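Glucosamine kinase (Streptacidiphilus jiangxiensis, PDB 6HWJ) phosphorylates D-glucosamine at the expense of ATP, with magnesium as cofactor, to give D-glucosamine 6-phosphate, and acts more weakly on glucose. Local coordinates at residues 14-19 / 60-65; 150-155 / 167-172; 251-256 / 399-404; 352-355 / 359-362. One frame throughout, in Å; residues are numbered along the deposited sequence.

The four contacts run from the N-terminal end to the helical far side. Contact 1 closes a short 3-10 turn over the five-stranded sheet. Contact 2, its centre about 24 Å away, packs helix 148-157 on the six-stranded sheet. Contact 3 joins helices 243-263 and 398-416, and contact 4 the end of helix 335-356 and the loop after it; their centres lie about 28 Å apart. Contact 4 is nested inside the chain segment closed by contact 3, whereas contacts 1, 2 and 3 follow in series. Contacts 1 and 2 belong to the sheet-bearing part, with Lys133, inferred to bind ATP, and contacts 3 and 4 to the helical part, where helix 398-416 carries the glucosamine ligand Glu409.

Contact 1 of 4, residues 14-19 / 60-65; sequences PALVLP and VPLVRD
Leu16 and Val17 of a short 3-10 turn lie against Val60 and Leu62 on strand 57-65, methyl against methyl. Leu16 reaches across in steps: its CB stands well back from the strand, but CG, anti to the backbone N (chi1 -179°), brings the branch up to the strand. There CG lies 4.0 Å from Leu62 CD2 and also comes loosely up to Val60 CG1. At the tip both methyls close on the same partner: Leu16 CD1 is 3.9 Å from Leu62 CD2, and Leu16 CD2 is 3.8 Å from it. One methyl of Leu62 thus sits against the whole fork of Leu16, and the two side chains cross at about a right angle.

Val60 does the work at the neighbouring position by splitting its two branches. CG1 goes to the backbone of the turn, 3.7 Å from Leu16 O, while CG2 takes the next residue, 3.9 Å from Val17 CA and 4.0 Å from Val17 CG1. The turn is held in shape by its own bond, from Leu18 N to Ala15 O.

Around this patch, Leu62 also touches Trp5 of helix 5-11 and Val70 of strand 69-72, while Val17 and Val60 share Val50 of strand 45-51. The turn is therefore one part of the apolar covering on the antiparallel sheet. No hydrogen bond joins the two segments, and all four touching residues are buried, which implies that turn and strand are held to each other by close fit and by exclusion of water rather than by directional bonds.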
# COMPACT_ATOMS: atom_id res chain seq x y z
N PRO A 14 28.66 1.48 13.23
CA PRO A 14 27.27 1.94 13.10
C PRO A 14 26.63 1.61 11.76
O PRO A 14 25.38 1.58 11.67
CB PRO A 14 27.37 3.45 13.30
CG PRO A 14 28.60 3.64 14.11
CD PRO A 14 29.56 2.56 13.68
N ALA A 15 27.42 1.35 10.72
CA ALA A 15 26.86 0.94 9.43
C ALA A 15 26.13 -0.40 9.50
O ALA A 15 25.48 -0.79 8.52
CB ALA A 15 27.98 0.85 8.37
N LEU A 16 26.23 -1.10 10.63
CA LEU A 16 25.50 -2.34 10.82
C LEU A 16 24.03 -2.20 10.44
O LEU A 16 23.44 -3.13 9.87
CB LEU A 16 25.63 -2.78 12.28
CG LEU A 16 24.96 -4.08 12.72
CD1 LEU A 16 25.68 -5.28 12.12
CD2 LEU A 16 24.94 -4.16 14.23
N VAL A 17 23.41 -1.05 10.75
CA VAL A 17 21.97 -0.93 10.56
C VAL A 17 21.56 -0.72 9.11
O VAL A 17 20.36 -0.72 8.81
CB VAL A 17 21.37 0.22 11.40
CG1 VAL A 17 21.73 0.09 12.88
CG2 VAL A 17 21.84 1.56 10.86
N LEU A 18 22.54 -0.57 8.16
CA LEU A 18 22.19 -0.20 6.79
C LEU A 18 22.13 -1.41 5.86
O LEU A 18 23.11 -2.19 5.79
CB LEU A 18 23.22 0.80 6.24
CG LEU A 18 23.25 2.16 6.93
CD1 LEU A 18 24.38 3.02 6.37
CD2 LEU A 18 21.93 2.88 6.78
N PRO A 19 21.04 -1.60 5.11
CA PRO A 19 21.01 -2.73 4.16
C PRO A 19 22.11 -2.67 3.12
O PRO A 19 22.72 -3.70 2.81
CB PRO A 19 19.62 -2.60 3.51
CG PRO A 19 18.82 -1.82 4.47
CD PRO A 19 19.77 -0.86 5.12
N VAL A 60 17.13 -4.77 12.30
CA VAL A 60 18.36 -5.29 11.73
C VAL A 60 18.38 -6.81 11.82
O VAL A 60 18.41 -7.35 12.93
CB VAL A 60 19.59 -4.71 12.45
CG1 VAL A 60 20.84 -5.10 11.67
CG2 VAL A 60 19.49 -3.18 12.57
N PRO A 61 18.36 -7.53 10.68
CA PRO A 61 18.65 -8.96 10.74
C PRO A 61 20.13 -9.15 11.01
O PRO A 61 20.97 -8.59 10.31
CB PRO A 61 18.24 -9.47 9.35
CG PRO A 61 18.50 -8.29 8.45
CD PRO A 61 18.21 -7.05 9.29
N LEU A 62 20.44 -9.94 12.03
CA LEU A 62 21.79 -10.06 12.52
C LEU A 62 22.30 -11.49 12.41
O LEU A 62 21.54 -12.46 12.58
CB LEU A 62 21.90 -9.60 13.98
CG LEU A 62 21.64 -8.11 14.20
CD1 LEU A 62 21.29 -7.89 15.67
CD2 LEU A 62 22.85 -7.27 13.81
N VAL A 63 23.59 -11.60 12.17
CA VAL A 63 24.27 -12.90 12.16
C VAL A 63 25.63 -12.74 12.83
O VAL A 63 26.38 -11.80 12.53
CB VAL A 63 24.41 -13.46 10.73
CG1 VAL A 63 25.36 -12.60 9.93
CG2 VAL A 63 24.87 -14.91 10.77
N ARG A 64 25.94 -13.63 13.74
CA ARG A 64 27.28 -13.65 14.30
C ARG A 64 28.24 -14.23 13.27
O ARG A 64 27.96 -15.26 12.66
CB ARG A 64 27.30 -14.44 15.61
CG ARG A 64 26.61 -13.68 16.77
CD ARG A 64 26.55 -14.50 18.05
NE ARG A 64 25.80 -13.84 19.11
CZ ARG A 64 26.30 -13.55 20.31
NH1 ARG A 64 27.56 -13.88 20.63
NH2 ARG A 64 25.54 -12.94 21.20
N ASP A 65 29.35 -13.54 13.02
CA ASP A 65 30.36 -13.98 12.07
C ASP A 65 31.70 -13.84 12.76
O ASP A 65 32.01 -12.78 13.29
CB ASP A 65 30.31 -13.15 10.78
CG ASP A 65 31.16 -13.77 9.66
OD1 ASP A 65 32.28 -14.24 9.94
OD2 ASP A 65 30.71 -13.76 8.49

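Contact 2 of 4, residues 150-155 / 167-172; sequences QRIAAL and WGLLTL
Leu169 reaches from strand 166-172 to helix 148-157 and lands on Ile152 and Ala153. Walking along the helix, Gln150 comes first: its CB points away from the strand, but the amide end folds back, and NE2 is hydrogen-bonded to Pro178 O in the loop that leads into strand 179-186. Arg151 leaves on another side, giving a hydrogen bond from NE to Val297 O and packing on Leu233 of helix 212-234.

Ile152 faces the strand. Its CG2 approaches Leu169 CD1 at 4.4 Å, a loose touch. Ala153 makes the closer one, with CB 3.9 Å from Leu169 CD1, and the same methyl lies 4.0 Å from Ala153 N. CD1 thus reaches a backbone atom of the helix as well as the small alanine side chain. Leu169 gets there with CG anti to its own carbonyl carbon (chi1 -61°) and an extended second torsion that sends CD1 farthest from the strand. One turn on, Leu155 faces helix 212-234, touching Met229, Ala232 and Leu233, so the helix is held between that helix and the sheet.

Strand 166-172 has Trp167 and Gly168 both opposite Val184, a classic beta bulge, just before Leu169. The side chain of Ile152 is about 8 Å from that of Lys133 and about 8 Å from that of Asp319, a magnesium ligand. A helix laid on an antiparallel sheet beside a lysine inferred to bind ATP is consistent with the N-lobe of protein-kinase-like folds, where it would probably correspond to the alphaC helix.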
# COMPACT_ATOMS: atom_id res chain seq x y z
N GLN A 150 -1.08 -5.06 10.83
CA GLN A 150 -2.46 -5.09 11.30
C GLN A 150 -3.43 -5.36 10.15
O GLN A 150 -4.43 -6.04 10.33
CB GLN A 150 -2.82 -3.77 11.99
CG GLN A 150 -2.15 -3.59 13.35
CD GLN A 150 -0.64 -3.41 13.24
OE1 GLN A 150 -0.15 -2.67 12.39
NE2 GLN A 150 0.10 -4.11 14.11
N ARG A 151 -3.14 -4.82 8.97
CA ARG A 151 -4.00 -5.07 7.81
C ARG A 151 -3.94 -6.54 7.40
O ARG A 151 -4.99 -7.18 7.22
CB ARG A 151 -3.58 -4.18 6.64
CG ARG A 151 -3.66 -2.68 6.94
CD ARG A 151 -5.07 -2.18 7.09
NE ARG A 151 -5.07 -0.77 7.51
CZ ARG A 151 -4.85 -0.35 8.75
NH1 ARG A 151 -4.64 -1.20 9.73
NH2 ARG A 151 -4.85 0.94 9.02
N ILE A 152 -2.73 -7.09 7.24
CA ILE A 152 -2.60 -8.46 6.77
C ILE A 152 -3.22 -9.43 7.77
O ILE A 152 -3.96 -10.35 7.39
CB ILE A 152 -1.11 -8.79 6.51
CG1 ILE A 152 -0.61 -7.98 5.30
CG2 ILE A 152 -0.96 -10.29 6.23
CD1 ILE A 152 0.89 -7.99 5.10
N ALA A 153 -2.94 -9.24 9.06
CA ALA A 153 -3.52 -10.12 10.08
C ALA A 153 -5.04 -10.03 10.10
O ALA A 153 -5.74 -11.06 10.17
CB ALA A 153 -2.95 -9.77 11.46
N ALA A 154 -5.59 -8.82 10.01
CA ALA A 154 -7.04 -8.68 10.00
C ALA A 154 -7.65 -9.40 8.81
O ALA A 154 -8.69 -10.07 8.93
CB ALA A 154 -7.44 -7.20 9.99
N LEU A 155 -7.03 -9.27 7.64
CA LEU A 155 -7.54 -9.94 6.45
C LEU A 155 -7.50 -11.46 6.60
O LEU A 155 -8.49 -12.16 6.34
CB LEU A 155 -6.72 -9.49 5.23
CG LEU A 155 -6.92 -8.01 4.87
CD1 LEU A 155 -5.86 -7.53 3.89
CD2 LEU A 155 -8.31 -7.82 4.30
N TRP A 167 2.24 -16.13 5.65
CA TRP A 167 2.90 -17.15 6.44
C TRP A 167 3.16 -16.71 7.87
O TRP A 167 2.99 -17.50 8.80
CB TRP A 167 4.25 -17.52 5.81
CG TRP A 167 4.18 -18.31 4.54
CD1 TRP A 167 3.21 -18.24 3.58
CD2 TRP A 167 5.13 -19.29 4.09
NE1 TRP A 167 3.50 -19.11 2.56
CE2 TRP A 167 4.67 -19.77 2.84
CE3 TRP A 167 6.32 -19.80 4.62
CZ2 TRP A 167 5.36 -20.73 2.12
CZ3 TRP A 167 7.00 -20.77 3.91
CH2 TRP A 167 6.52 -21.23 2.67
N GLY A 168 3.59 -15.46 8.06
CA GLY A 168 3.81 -14.98 9.41
C GLY A 168 4.10 -13.50 9.43
O GLY A 168 4.41 -12.88 8.41
N LEU A 169 4.00 -12.96 10.64
CA LEU A 169 4.31 -11.57 10.93
C LEU A 169 5.14 -11.50 12.19
O LEU A 169 4.84 -12.18 13.18
CB LEU A 169 3.03 -10.77 11.12
CG LEU A 169 2.09 -10.72 9.92
CD1 LEU A 169 0.74 -10.19 10.33
CD2 LEU A 169 2.73 -9.88 8.83
N LEU A 170 6.18 -10.67 12.17
CA LEU A 170 6.97 -10.36 13.36
C LEU A 170 6.75 -8.90 13.71
O LEU A 170 7.02 -8.01 12.89
CB LEU A 170 8.45 -10.62 13.13
CG LEU A 170 9.38 -10.17 14.26
CD1 LEU A 170 9.03 -10.92 15.55
CD2 LEU A 170 10.85 -10.36 13.91
N THR A 171 6.25 -8.65 14.92
CA THR A 171 5.99 -7.30 15.38
C THR A 171 6.61 -7.08 16.76
O THR A 171 6.88 -8.02 17.51
CB THR A 171 4.48 -7.00 15.45
OG1 THR A 171 3.85 -7.91 16.35
CG2 THR A 171 3.86 -7.12 14.06
N LEU A 172 6.82 -5.81 17.06
CA LEU A 172 7.32 -5.36 18.35
C LEU A 172 6.12 -4.84 19.13
O LEU A 172 5.39 -3.97 18.64
CB LEU A 172 8.37 -4.28 18.16
CG LEU A 172 9.17 -3.79 19.38
CD1 LEU A 172 10.20 -4.79 19.83
CD2 LEU A 172 9.83 -2.46 19.02

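Contact 3 of 4, residues 251-256 / 399-404; sequences VRMREE and TPLRYA
Met253 carries this contact, and its torsions explain how: CG leaves anti to the carbonyl carbon (chi1 -65°), SD continues outward, and a bend at the last torsion (chi3 78°) turns the terminal methyl onto the neighbouring helix. There CE settles over one turn of helix 398-416, touching Pro400, Leu401 and Ala404 together.

The nearest point is backbone: Met253 CE lies 3.3 Å from Pro400 O, a snug approach to an oxygen that already accepts the helix bond from Ala404 N. Against side chains, Met253 CE is 3.7 Å from Ala404 CB, 4.2 Å from Leu401 CD2 and 4.3 Å from Pro400 CB. Farther back along the methionine, Met253 CG comes within 4.2 Å of Ala404 CB, so the alanine methyl lies alongside the chain as well as at its tip. The axes of the two segments stay 10.9 Å apart and run 37° from parallel, and it is the long thioether that spans the gap to the small alanine.

No hydrogen bond crosses between the segments. Glu256 makes a long, weak ion pair with Arg408, farther along helix 398-416. Helix 266-284 adds to the cluster, Tyr283 touching both Met253 and Ala404 and Val282 touching Pro400, while Leu401 turns to Val340 of helix 335-356; helix 398-416 is thus packed on several sides, with Leu428 of helix 422-431 against Tyr403.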
# COMPACT_ATOMS: atom_id res chain seq x y z
N VAL A 251 -10.00 21.39 4.06
CA VAL A 251 -8.84 22.27 4.01
C VAL A 251 -7.74 21.64 3.18
O VAL A 251 -7.16 22.28 2.29
CB VAL A 251 -8.35 22.60 5.43
CG1 VAL A 251 -6.97 23.25 5.37
CG2 VAL A 251 -9.36 23.49 6.15
N ARG A 252 -7.42 20.37 3.46
CA ARG A 252 -6.37 19.68 2.71
C ARG A 252 -6.72 19.62 1.23
O ARG A 252 -5.87 19.87 0.36
CB ARG A 252 -6.17 18.27 3.29
CG ARG A 252 -5.43 17.29 2.38
CD ARG A 252 -3.92 17.42 2.47
NE ARG A 252 -3.38 16.68 3.61
CZ ARG A 252 -2.14 16.20 3.68
NH1 ARG A 252 -1.29 16.39 2.68
NH2 ARG A 252 -1.75 15.54 4.76
N MET A 253 -7.97 19.27 0.92
CA MET A 253 -8.35 19.10 -0.48
C MET A 253 -8.36 20.43 -1.22
O MET A 253 -7.93 20.50 -2.38
CB MET A 253 -9.71 18.41 -0.56
CG MET A 253 -9.67 16.98 -0.01
SD MET A 253 -11.24 16.33 0.59
CE MET A 253 -12.05 15.92 -0.95
N ARG A 254 -8.78 21.51 -0.55
CA ARG A 254 -8.75 22.83 -1.18
C ARG A 254 -7.32 23.31 -1.39
O ARG A 254 -7.00 23.91 -2.42
CB ARG A 254 -9.55 23.84 -0.35
CG ARG A 254 -11.02 23.93 -0.75
CD ARG A 254 -11.81 24.96 0.10
NE ARG A 254 -12.37 24.34 1.30
CZ ARG A 254 -11.93 24.52 2.53
NH1 ARG A 254 -10.91 25.34 2.78
NH2 ARG A 254 -12.52 23.89 3.54
N GLU A 255 -6.43 23.04 -0.43
CA GLU A 255 -5.03 23.42 -0.61
C GLU A 255 -4.41 22.70 -1.80
O GLU A 255 -3.70 23.30 -2.60
CB GLU A 255 -4.23 23.12 0.66
CG GLU A 255 -4.57 24.07 1.81
CD GLU A 255 -3.72 23.83 3.04
OE1 GLU A 255 -2.90 22.88 3.02
OE2 GLU A 255 -3.87 24.59 4.03
N GLU A 256 -4.67 21.39 -1.94
CA GLU A 256 -4.15 20.66 -3.09
C GLU A 256 -4.74 21.21 -4.38
O GLU A 256 -4.02 21.35 -5.39
CB GLU A 256 -4.45 19.17 -2.94
CG GLU A 256 -3.75 18.52 -1.76
CD GLU A 256 -4.21 17.09 -1.52
OE1 GLU A 256 -5.28 16.72 -2.05
OE2 GLU A 256 -3.51 16.35 -0.80
N THR A 399 -18.24 11.54 -4.93
CA THR A 399 -17.85 12.66 -5.78
C THR A 399 -16.72 13.49 -5.17
O THR A 399 -15.71 13.71 -5.85
CB THR A 399 -19.06 13.52 -6.11
OG1 THR A 399 -20.06 12.69 -6.73
CG2 THR A 399 -18.68 14.65 -7.09
N PRO A 400 -16.82 13.99 -3.93
CA PRO A 400 -15.69 14.78 -3.40
C PRO A 400 -14.37 14.04 -3.39
O PRO A 400 -13.34 14.62 -3.74
CB PRO A 400 -16.16 15.18 -2.00
CG PRO A 400 -17.32 14.30 -1.67
CD PRO A 400 -17.96 13.94 -3.00
N LEU A 401 -14.35 12.76 -2.96
CA LEU A 401 -13.08 12.04 -2.91
C LEU A 401 -12.56 11.71 -4.30
O LEU A 401 -11.34 11.70 -4.53
CB LEU A 401 -13.24 10.76 -2.09
CG LEU A 401 -13.49 10.88 -0.59
CD1 LEU A 401 -13.40 9.50 0.07
CD2 LEU A 401 -12.52 11.86 0.06
N ARG A 402 -13.44 11.44 -5.26
CA ARG A 402 -12.98 11.19 -6.62
C ARG A 402 -12.34 12.43 -7.21
O ARG A 402 -11.25 12.37 -7.79
CB ARG A 402 -14.13 10.69 -7.49
CG ARG A 402 -13.76 10.52 -8.95
CD ARG A 402 -12.65 9.47 -9.16
NE ARG A 402 -12.26 9.40 -10.56
CZ ARG A 402 -12.90 8.67 -11.48
NH1 ARG A 402 -12.49 8.70 -12.74
NH2 ARG A 402 -13.93 7.91 -11.13
N TYR A 403 -12.99 13.59 -7.06
CA TYR A 403 -12.39 14.82 -7.55
C TYR A 403 -11.00 14.99 -6.96
O TYR A 403 -10.06 15.34 -7.68
CB TYR A 403 -13.29 16.02 -7.20
CG TYR A 403 -14.56 16.15 -8.03
CD1 TYR A 403 -14.83 15.27 -9.08
CD2 TYR A 403 -15.48 17.16 -7.78
CE1 TYR A 403 -16.00 15.40 -9.84
CE2 TYR A 403 -16.63 17.30 -8.53
CZ TYR A 403 -16.88 16.41 -9.56
OH TYR A 403 -18.04 16.54 -10.31
N ALA A 404 -10.84 14.75 -5.66
CA ALA A 404 -9.55 14.92 -5.01
C ALA A 404 -8.51 13.95 -5.59
O ALA A 404 -7.32 14.29 -5.67
CB ALA A 404 -9.68 14.72 -3.51

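Contact 4 of 4, residues 352-355 / 359-362; sequences VVVF and DVDP
Val360 and Pro362 fold back on Val353 and Val354 in the short helix-loop-helix connection between helix 335-356 and helix 362-386. The main bump is Val360. Its CG1, placed between the backbone N and the carbonyl carbon (chi1 71°), pushes into the shallow hollow over the last turn of the helix, 3.5 Å from Val354 O and 3.9 Å from Val354 CA. Its other branch, CG2, faces Val353 CG1 more loosely at 4.5 Å. Val360 thus lies over the backbone of the turn rather than merely beside a side chain.

The second fit is the reverse: Val354 offers a fork and Pro362 fills it. The proline CB lies in the notch between the two methyls, with the side chains crossing at about a right angle. Helix 194-207 packs against both parts of this connection, Val353 resting on Val199 and Val202 and Val360 on Ala206. Asp361 turns away from this apolar patch to take the N-cap position, its OD1 hydrogen-bonded to Ala363 N. Val354 holds the proline evenly, for its CG1 and CG2 are each 4.1 Å from Pro362 CB.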
# COMPACT_ATOMS: atom_id res chain seq x y z
N VAL A 352 -4.85 5.78 -20.48
CA VAL A 352 -3.50 5.41 -20.91
C VAL A 352 -3.55 4.56 -22.18
O VAL A 352 -2.73 4.74 -23.09
CB VAL A 352 -2.79 4.67 -19.76
CG1 VAL A 352 -1.52 3.95 -20.27
CG2 VAL A 352 -2.45 5.65 -18.62
N VAL A 353 -4.50 3.63 -22.27
CA VAL A 353 -4.62 2.80 -23.47
C VAL A 353 -4.84 3.69 -24.68
O VAL A 353 -4.20 3.52 -25.72
CB VAL A 353 -5.76 1.77 -23.32
CG1 VAL A 353 -6.08 1.10 -24.66
CG2 VAL A 353 -5.40 0.72 -22.29
N VAL A 354 -5.74 4.67 -24.56
CA VAL A 354 -6.06 5.53 -25.69
C VAL A 354 -4.85 6.38 -26.06
O VAL A 354 -4.57 6.59 -27.25
CB VAL A 354 -7.29 6.39 -25.37
CG1 VAL A 354 -7.44 7.49 -26.40
CG2 VAL A 354 -8.54 5.50 -25.30
N PHE A 355 -4.15 6.89 -25.07
CA PHE A 355 -3.02 7.79 -25.31
C PHE A 355 -1.83 7.07 -25.93
O PHE A 355 -1.12 7.63 -26.78
CB PHE A 355 -2.63 8.43 -23.96
CG PHE A 355 -1.55 9.48 -24.06
CD1 PHE A 355 -1.88 10.80 -24.30
CD2 PHE A 355 -0.23 9.16 -23.82
CE1 PHE A 355 -0.90 11.78 -24.36
CE2 PHE A 355 0.76 10.14 -23.88
CZ PHE A 355 0.43 11.44 -24.14
N ASP A 359 -3.54 3.91 -33.54
CA ASP A 359 -4.72 3.49 -34.30
C ASP A 359 -5.83 2.95 -33.41
O ASP A 359 -6.69 2.20 -33.86
CB ASP A 359 -4.35 2.44 -35.36
CG ASP A 359 -3.47 3.01 -36.46
OD1 ASP A 359 -3.81 4.06 -37.02
OD2 ASP A 359 -2.42 2.40 -36.76
N VAL A 360 -5.81 3.28 -32.13
CA VAL A 360 -6.86 2.83 -31.23
C VAL A 360 -8.15 3.58 -31.52
O VAL A 360 -8.14 4.77 -31.86
CB VAL A 360 -6.42 3.03 -29.77
CG1 VAL A 360 -6.40 4.52 -29.44
CG2 VAL A 360 -7.31 2.25 -28.82
N ASP A 361 -9.28 2.89 -31.40
CA ASP A 361 -10.59 3.53 -31.46
C ASP A 361 -11.02 3.88 -30.04
O ASP A 361 -11.28 2.97 -29.25
CB ASP A 361 -11.61 2.60 -32.11
CG ASP A 361 -12.97 3.26 -32.30
OD1 ASP A 361 -13.14 4.42 -31.86
OD2 ASP A 361 -13.86 2.62 -32.90
N PRO A 362 -11.08 5.15 -29.66
CA PRO A 362 -11.40 5.47 -28.27
C PRO A 362 -12.84 5.19 -27.88
O PRO A 362 -13.13 5.10 -26.68
CB PRO A 362 -11.08 6.98 -28.16
CG PRO A 362 -11.14 7.48 -29.57
CD PRO A 362 -10.71 6.35 -30.44